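Local atomic coordinates of 3-phytase (Klebsiella pneumoniae, PDB entry 2WNH), a protein that probably hydrolyses the 3-phosphate of phytate (inositol hexakisphosphate) and possibly also sugar phosphates, as a member of the histidine acid phosphatase family. Residues 213-217 and 314-318; 303-308 and 361-365; 364-368 and 383-388. The protein carries 3 engineered substitutions. One frame throughout, in Å; residues are numbered along the deposited sequence.

Contact 1: 213-217 and 314-318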
# COMPACT_ATOMS: atom_id res chain seq x y z
N THR B 213 -37.06 13.24 1.73
CA THR B 213 -36.20 14.25 1.09
C THR B 213 -35.30 14.97 2.12
O THR B 213 -34.10 15.19 1.86
CB THR B 213 -37.04 15.27 0.28
OG1 THR B 213 -37.84 14.57 -0.68
CG2 THR B 213 -36.14 16.28 -0.43
N LEU B 214 -35.87 15.34 3.26
CA LEU B 214 -35.09 15.98 4.32
C LEU B 214 -34.05 15.02 4.89
O LEU B 214 -32.90 15.40 5.08
CB LEU B 214 -36.01 16.53 5.41
CG LEU B 214 -36.98 17.63 4.92
CD1 LEU B 214 -37.94 17.96 6.03
CD2 LEU B 214 -36.26 18.89 4.46
N ARG B 215 -34.46 13.77 5.14
CA ARG B 215 -33.53 12.75 5.64
C ARG B 215 -32.38 12.53 4.67
O ARG B 215 -31.21 12.42 5.08
CB ARG B 215 -34.26 11.42 5.87
CG ARG B 215 -33.30 10.27 6.28
CD ARG B 215 -32.86 9.44 5.05
NE ARG B 215 -33.91 8.47 4.72
CZ ARG B 215 -34.17 7.39 5.46
NH1 ARG B 215 -33.45 7.12 6.54
NH2 ARG B 215 -35.16 6.57 5.12
N LEU B 216 -32.71 12.42 3.38
CA LEU B 216 -31.68 12.27 2.33
C LEU B 216 -30.77 13.50 2.22
O LEU B 216 -29.55 13.35 2.17
CB LEU B 216 -32.33 11.93 0.97
CG LEU B 216 -32.93 10.52 0.87
CD1 LEU B 216 -33.83 10.41 -0.36
CD2 LEU B 216 -31.85 9.43 0.87
N GLY B 217 -31.35 14.71 2.25
CA GLY B 217 -30.53 15.95 2.28
C GLY B 217 -29.58 16.09 3.48
O GLY B 217 -28.45 16.60 3.31
N ASN B 314 -37.44 1.92 9.69
CA ASN B 314 -36.81 2.85 8.74
C ASN B 314 -35.72 2.13 7.93
O ASN B 314 -34.98 1.31 8.48
CB ASN B 314 -36.19 4.06 9.46
CG ASN B 314 -35.67 5.10 8.51
OD1 ASN B 314 -34.54 5.00 8.02
ND2 ASN B 314 -36.48 6.10 8.23
N ILE B 315 -35.68 2.42 6.63
CA ILE B 315 -34.69 1.83 5.71
C ILE B 315 -33.80 2.96 5.11
O ILE B 315 -34.16 3.59 4.11
CB ILE B 315 -35.42 1.02 4.57
CG1 ILE B 315 -36.35 -0.06 5.16
CG2 ILE B 315 -34.41 0.41 3.57
CD1 ILE B 315 -37.57 -0.36 4.22
N PRO B 316 -32.65 3.24 5.75
CA PRO B 316 -31.74 4.29 5.27
C PRO B 316 -31.06 4.00 3.94
O PRO B 316 -30.96 2.84 3.51
CB PRO B 316 -30.68 4.35 6.40
CG PRO B 316 -31.40 3.84 7.62
CD PRO B 316 -32.19 2.68 7.03
N PRO B 317 -30.59 5.05 3.26
CA PRO B 317 -29.84 4.80 2.01
C PRO B 317 -28.62 3.92 2.26
O PRO B 317 -27.91 4.08 3.28
CB PRO B 317 -29.40 6.21 1.58
CG PRO B 317 -29.50 7.04 2.86
CD PRO B 317 -30.70 6.48 3.57
N GLY B 318 -28.38 2.99 1.33
CA GLY B 318 -27.29 2.03 1.42
C GLY B 318 -27.41 1.03 2.57
O GLY B 318 -26.45 0.31 2.85
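Leu216 on helix 204-219 and Pro317 in the loop before strand 320-328 mark the closest backbone approach, with Leu216 CA 7.7 Å from Pro317 CA, so side chains make the contact. Arg215 bridges most of it. Its CG sits anti to the backbone N (chi1 175°), which sends the chain off the helix toward the loop, and bends at the next two torsions turn the guanidinium to Asn314. Arg215 NH1 donates to Asn314 OD1 at 2.8 Å (162°); the donor lies in the amide plane on an oxygen lone pair, and the oxygen lies near the guanidinium plane. The two planes are 62° apart, and the second link, Arg215 NH2 to the same OD1 at 3.4 Å, is weak. Pro317 CD lies over one guanidinium face, offset toward its rim and 3.9 Å from Arg215 NE, while Leu216 CD2 slides past Pro317 CG at 3.9 Å. Glu212 adds a salt bridge to Arg215 NH2, and Ile315 O accepts a hydrogen bond from Arg24 NH1, part of the family's RHGxRxP signature. Every touching residue is buried; a carboxylate (Glu212) and an amide oxygen (Asn314) both meet the arginine's charge, which probably fixes the guanidinium's rotation.

Contact 2: 303-308 and 361-365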
# COMPACT_ATOMS: atom_id res chain seq x y z
N PHE B 303 -40.44 -9.39 10.28
CA PHE B 303 -39.22 -8.93 10.94
C PHE B 303 -39.31 -7.42 11.06
O PHE B 303 -39.38 -6.70 10.06
CB PHE B 303 -37.98 -9.39 10.14
CG PHE B 303 -36.63 -8.89 10.66
CD1 PHE B 303 -36.40 -8.59 12.01
CD2 PHE B 303 -35.55 -8.80 9.76
CE1 PHE B 303 -35.13 -8.14 12.44
CE2 PHE B 303 -34.29 -8.36 10.17
CZ PHE B 303 -34.07 -8.04 11.51
N SER B 304 -39.31 -6.95 12.30
CA SER B 304 -39.38 -5.53 12.61
C SER B 304 -38.13 -5.08 13.35
O SER B 304 -37.58 -5.83 14.16
CB SER B 304 -40.63 -5.25 13.46
OG SER B 304 -40.76 -3.86 13.73
N TRP B 305 -37.68 -3.87 13.06
CA TRP B 305 -36.50 -3.32 13.72
C TRP B 305 -36.68 -1.86 14.10
O TRP B 305 -37.53 -1.16 13.56
CB TRP B 305 -35.26 -3.46 12.82
CG TRP B 305 -35.38 -2.81 11.47
CD1 TRP B 305 -35.28 -1.47 11.20
CD2 TRP B 305 -35.58 -3.46 10.22
NE1 TRP B 305 -35.44 -1.25 9.84
CE2 TRP B 305 -35.62 -2.46 9.22
CE3 TRP B 305 -35.74 -4.81 9.84
CZ2 TRP B 305 -35.79 -2.75 7.87
CZ3 TRP B 305 -35.90 -5.10 8.50
CH2 TRP B 305 -35.92 -4.08 7.52
N GLN B 306 -35.87 -1.41 15.06
CA GLN B 306 -35.74 0.02 15.32
C GLN B 306 -34.32 0.31 15.74
O GLN B 306 -33.90 -0.14 16.79
CB GLN B 306 -36.72 0.52 16.39
CG GLN B 306 -36.68 2.01 16.52
CD GLN B 306 -37.85 2.59 17.27
OE1 GLN B 306 -38.91 1.96 17.40
NE2 GLN B 306 -37.67 3.80 17.77
N LEU B 307 -33.58 1.06 14.91
CA LEU B 307 -32.16 1.34 15.13
C LEU B 307 -32.00 2.73 15.76
O LEU B 307 -32.82 3.61 15.49
CB LEU B 307 -31.40 1.31 13.80
CG LEU B 307 -31.45 -0.01 13.02
CD1 LEU B 307 -30.61 0.04 11.74
CD2 LEU B 307 -31.04 -1.17 13.89
N PRO B 308 -30.93 2.95 16.55
CA PRO B 308 -30.67 4.27 17.17
C PRO B 308 -30.78 5.42 16.18
O PRO B 308 -30.16 5.39 15.10
CB PRO B 308 -29.23 4.13 17.68
CG PRO B 308 -29.07 2.68 17.94
CD PRO B 308 -29.88 1.96 16.91
N LEU B 361 -24.94 0.16 12.56
CA LEU B 361 -26.10 -0.15 13.38
C LEU B 361 -26.72 -1.44 12.87
O LEU B 361 -26.85 -1.61 11.66
CB LEU B 361 -27.12 0.98 13.28
CG LEU B 361 -26.56 2.37 13.64
CD1 LEU B 361 -27.64 3.44 13.42
CD2 LEU B 361 -26.00 2.41 15.07
N ARG B 362 -27.09 -2.36 13.76
CA ARG B 362 -27.59 -3.65 13.32
C ARG B 362 -28.65 -4.20 14.26
O ARG B 362 -28.57 -4.02 15.49
CB ARG B 362 -26.41 -4.63 13.25
CG ARG B 362 -26.71 -5.92 12.50
CD ARG B 362 -25.45 -6.80 12.34
NE ARG B 362 -24.23 -6.03 12.10
CZ ARG B 362 -23.28 -5.83 13.01
NH1 ARG B 362 -23.38 -6.37 14.22
NH2 ARG B 362 -22.21 -5.11 12.70
N GLN B 363 -29.65 -4.87 13.68
CA GLN B 363 -30.60 -5.64 14.49
C GLN B 363 -30.81 -7.02 13.88
O GLN B 363 -31.05 -7.17 12.68
CB GLN B 363 -31.94 -4.91 14.63
CG GLN B 363 -32.88 -5.64 15.58
CD GLN B 363 -34.07 -4.79 16.01
OE1 GLN B 363 -34.01 -3.54 16.04
NE2 GLN B 363 -35.16 -5.46 16.38
N GLU B 364 -30.70 -8.03 14.72
CA GLU B 364 -30.87 -9.39 14.24
C GLU B 364 -32.28 -9.91 14.50
O GLU B 364 -32.87 -9.61 15.54
CB GLU B 364 -29.87 -10.31 14.96
CG GLU B 364 -28.40 -9.92 14.79
CD GLU B 364 -27.51 -10.87 15.56
OE1 GLU B 364 -27.58 -10.87 16.85
OE2 GLU B 364 -26.75 -11.62 14.90
N TRP B 365 -32.80 -10.69 13.56
CA TRP B 365 -34.04 -11.46 13.74
C TRP B 365 -33.75 -12.68 14.60
O TRP B 365 -32.63 -13.23 14.58
CB TRP B 365 -34.54 -11.91 12.36
CG TRP B 365 -35.73 -12.80 12.36
CD1 TRP B 365 -37.05 -12.42 12.36
CD2 TRP B 365 -35.73 -14.24 12.31
NE1 TRP B 365 -37.87 -13.53 12.34
CE2 TRP B 365 -37.08 -14.66 12.30
CE3 TRP B 365 -34.72 -15.21 12.28
CZ2 TRP B 365 -37.45 -16.00 12.26
CZ3 TRP B 365 -35.09 -16.54 12.27
CH2 TRP B 365 -36.43 -16.92 12.25
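The loop 303-308 runs beside strand 361-364, which pairs with strand 334-342 of the mixed sheet; from the loop Phe303, Trp305 and Leu307 face Trp365, Gln363 and Leu361. The segments run nearly antiparallel, their end-to-end directions 157° apart. Facing backbones stay separated, Trp305 CA being 6.4 Å from Gln363 CA, and the hydrogen bond across the contact runs from a backbone N-H to a side-chain acceptor. Gln363, with CG anti to its own N (chi1 -174°) and the chain extended beyond, reaches across so that Gln363 OE1 accepts Gln306 N at 3.0 Å, the donor tilted out of the carbonyl plane. Its NE2 lies near Ser304 O, but at a poor angle. Phe303 is clasped on two faces: Trp365 CB sits over its centre as a CH-pi contact, 3.8 Å from the ring centroid, and Trp305 CE3 of its own loop backs the other. The Trp365 indole turns its edge toward the same face as its CB in an offset edge-to-face pair, and Gln363 O meets the Phe303 rim in plane, 3.4 Å from CZ. Farther along, Leu307 wedges between neighbours, CD1 3.9 Å from Leu361 CB and CD2 3.9 Å from Gln363 CB. Trp305 NE1 is hydrogen-bonded to Asn314 O, outside the two segments. One backbone N-H is satisfied by a glutamine oxygen, and the rest of the contact is apolar and aromatic packing.

Contact 3: 364-368 and 383-388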
# COMPACT_ATOMS: atom_id res chain seq x y z
N GLU B 364 -30.70 -8.03 14.72
CA GLU B 364 -30.87 -9.39 14.24
C GLU B 364 -32.28 -9.91 14.50
O GLU B 364 -32.87 -9.61 15.54
CB GLU B 364 -29.87 -10.31 14.96
CG GLU B 364 -28.40 -9.92 14.79
CD GLU B 364 -27.51 -10.87 15.56
OE1 GLU B 364 -27.58 -10.87 16.85
OE2 GLU B 364 -26.75 -11.62 14.90
N TRP B 365 -32.80 -10.69 13.56
CA TRP B 365 -34.04 -11.46 13.74
C TRP B 365 -33.75 -12.68 14.60
O TRP B 365 -32.63 -13.23 14.58
CB TRP B 365 -34.54 -11.91 12.36
CG TRP B 365 -35.73 -12.80 12.36
CD1 TRP B 365 -37.05 -12.42 12.36
CD2 TRP B 365 -35.73 -14.24 12.31
NE1 TRP B 365 -37.87 -13.53 12.34
CE2 TRP B 365 -37.08 -14.66 12.30
CE3 TRP B 365 -34.72 -15.21 12.28
CZ2 TRP B 365 -37.45 -16.00 12.26
CZ3 TRP B 365 -35.09 -16.54 12.27
CH2 TRP B 365 -36.43 -16.92 12.25
N ARG B 366 -34.75 -13.13 15.34
CA ARG B 366 -34.63 -14.36 16.12
C ARG B 366 -36.00 -14.99 16.36
O ARG B 366 -37.04 -14.36 16.16
CB ARG B 366 -33.94 -14.09 17.46
CG ARG B 366 -34.69 -13.13 18.38
CD ARG B 366 -34.21 -13.25 19.83
NE ARG B 366 -34.45 -14.61 20.33
CZ ARG B 366 -33.50 -15.49 20.66
NH1 ARG B 366 -32.21 -15.17 20.59
NH2 ARG B 366 -33.86 -16.70 21.08
N GLN B 367 -35.96 -16.25 16.76
CA GLN B 367 -37.15 -16.98 17.20
C GLN B 367 -36.68 -18.01 18.20
O GLN B 367 -35.47 -18.24 18.31
CB GLN B 367 -37.84 -17.62 16.00
CG GLN B 367 -37.08 -18.76 15.30
CD GLN B 367 -37.96 -19.46 14.27
OE1 GLN B 367 -39.15 -19.16 14.17
NE2 GLN B 367 -37.38 -20.38 13.52
N PRO B 368 -37.60 -18.61 18.98
CA PRO B 368 -37.15 -19.65 19.92
C PRO B 368 -36.27 -20.71 19.25
O PRO B 368 -36.53 -21.10 18.10
CB PRO B 368 -38.48 -20.28 20.38
CG PRO B 368 -39.44 -19.11 20.34
CD PRO B 368 -39.05 -18.33 19.11
N ALA B 383 -35.81 -24.73 10.23
CA ALA B 383 -36.84 -24.04 11.00
C ALA B 383 -36.87 -22.54 10.73
O ALA B 383 -37.94 -21.92 10.78
CB ALA B 383 -36.64 -24.30 12.50
N ALA B 384 -35.70 -21.93 10.48
CA ALA B 384 -35.63 -20.50 10.20
C ALA B 384 -36.23 -20.21 8.82
O ALA B 384 -37.06 -19.29 8.67
CB ALA B 384 -34.19 -20.02 10.30
N ILE B 385 -35.82 -21.00 7.83
CA ILE B 385 -36.38 -20.90 6.48
C ILE B 385 -37.91 -21.03 6.48
O ILE B 385 -38.60 -20.23 5.85
CB ILE B 385 -35.74 -21.95 5.54
CG1 ILE B 385 -34.21 -21.70 5.44
CG2 ILE B 385 -36.43 -21.98 4.18
CD1 ILE B 385 -33.81 -20.46 4.64
N THR B 386 -38.41 -22.03 7.19
CA THR B 386 -39.85 -22.26 7.28
C THR B 386 -40.58 -21.08 7.91
O THR B 386 -41.61 -20.64 7.39
CB THR B 386 -40.15 -23.54 8.08
OG1 THR B 386 -39.59 -24.65 7.38
CG2 THR B 386 -41.68 -23.76 8.21
N ALA B 387 -40.06 -20.59 9.02
CA ALA B 387 -40.67 -19.45 9.70
C ALA B 387 -40.66 -18.19 8.84
O ALA B 387 -41.66 -17.47 8.75
CB ALA B 387 -40.01 -19.20 11.06
N LEU B 388 -39.52 -17.93 8.19
CA LEU B 388 -39.40 -16.71 7.38
C LEU B 388 -40.27 -16.74 6.12
O LEU B 388 -40.63 -15.68 5.59
CB LEU B 388 -37.93 -16.48 6.98
CG LEU B 388 -37.03 -16.07 8.15
CD1 LEU B 388 -35.55 -16.25 7.74
CD2 LEU B 388 -37.27 -14.65 8.64
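Leu388 lays its CD2 methyl over one face of the Trp365 indole, 3.7 Å from CE2, and this buried end is the tight half of the contact. The methyl stands 3.9 Å from the centroid of the five-membered ring, 20° off the normal, close enough for a CH-pi interaction. Ala387 CB comes at the indole edge, 4.3 Å from CZ2, and Ala384 CB is 4.1 Å from CZ3; the short side chains there are consistent with the ring lying close to the helix. Helix 381-388 follows directly on strand 376-380 and packs against the mixed sheet, where Leu336 of strand 334-342 touches Ala384 and Leu388, and Val338 touches Trp365 and Leu388. Cys379, in strand 376-380, also touches Trp365 and Ala384. Toward solvent the fit relies on Gln367, which is only partly buried. Its CG lies between the backbone N and the carbonyl carbon (chi1 67°), and the chain then extends to the helix, where Gln367 OE1 presses on Ala387 CB at 3.2 Å. Gln367 NE2 gives a weak hydrogen bond, 3.2 Å, to Ala383 O, an oxygen that already accepts Ala387 N within the helix, while Ala383 itself is exposed.

Contacts 1 and 2 interlock along the chain, their segments alternating, and both draw on the long loop between helix 291-301 and strand 320-328. Their centres lie 16 Å apart, and they touch where Trp305 NE1 meets Asn314 O and Trp305 CZ2 packs on Ile315 CG1. Contact 3 opens where contact 2 ends, on the shared residues Glu364 and Trp365, 15 Å between centres. Contacts 1 and 3 do not touch, their nearest atoms being about 12 Å apart. The series therefore runs from helix 204-219, through the loop, to strand 361-364 and helix 381-388, linking a helix-rich part of the molecule to the mixed sheet and the helix packed on it.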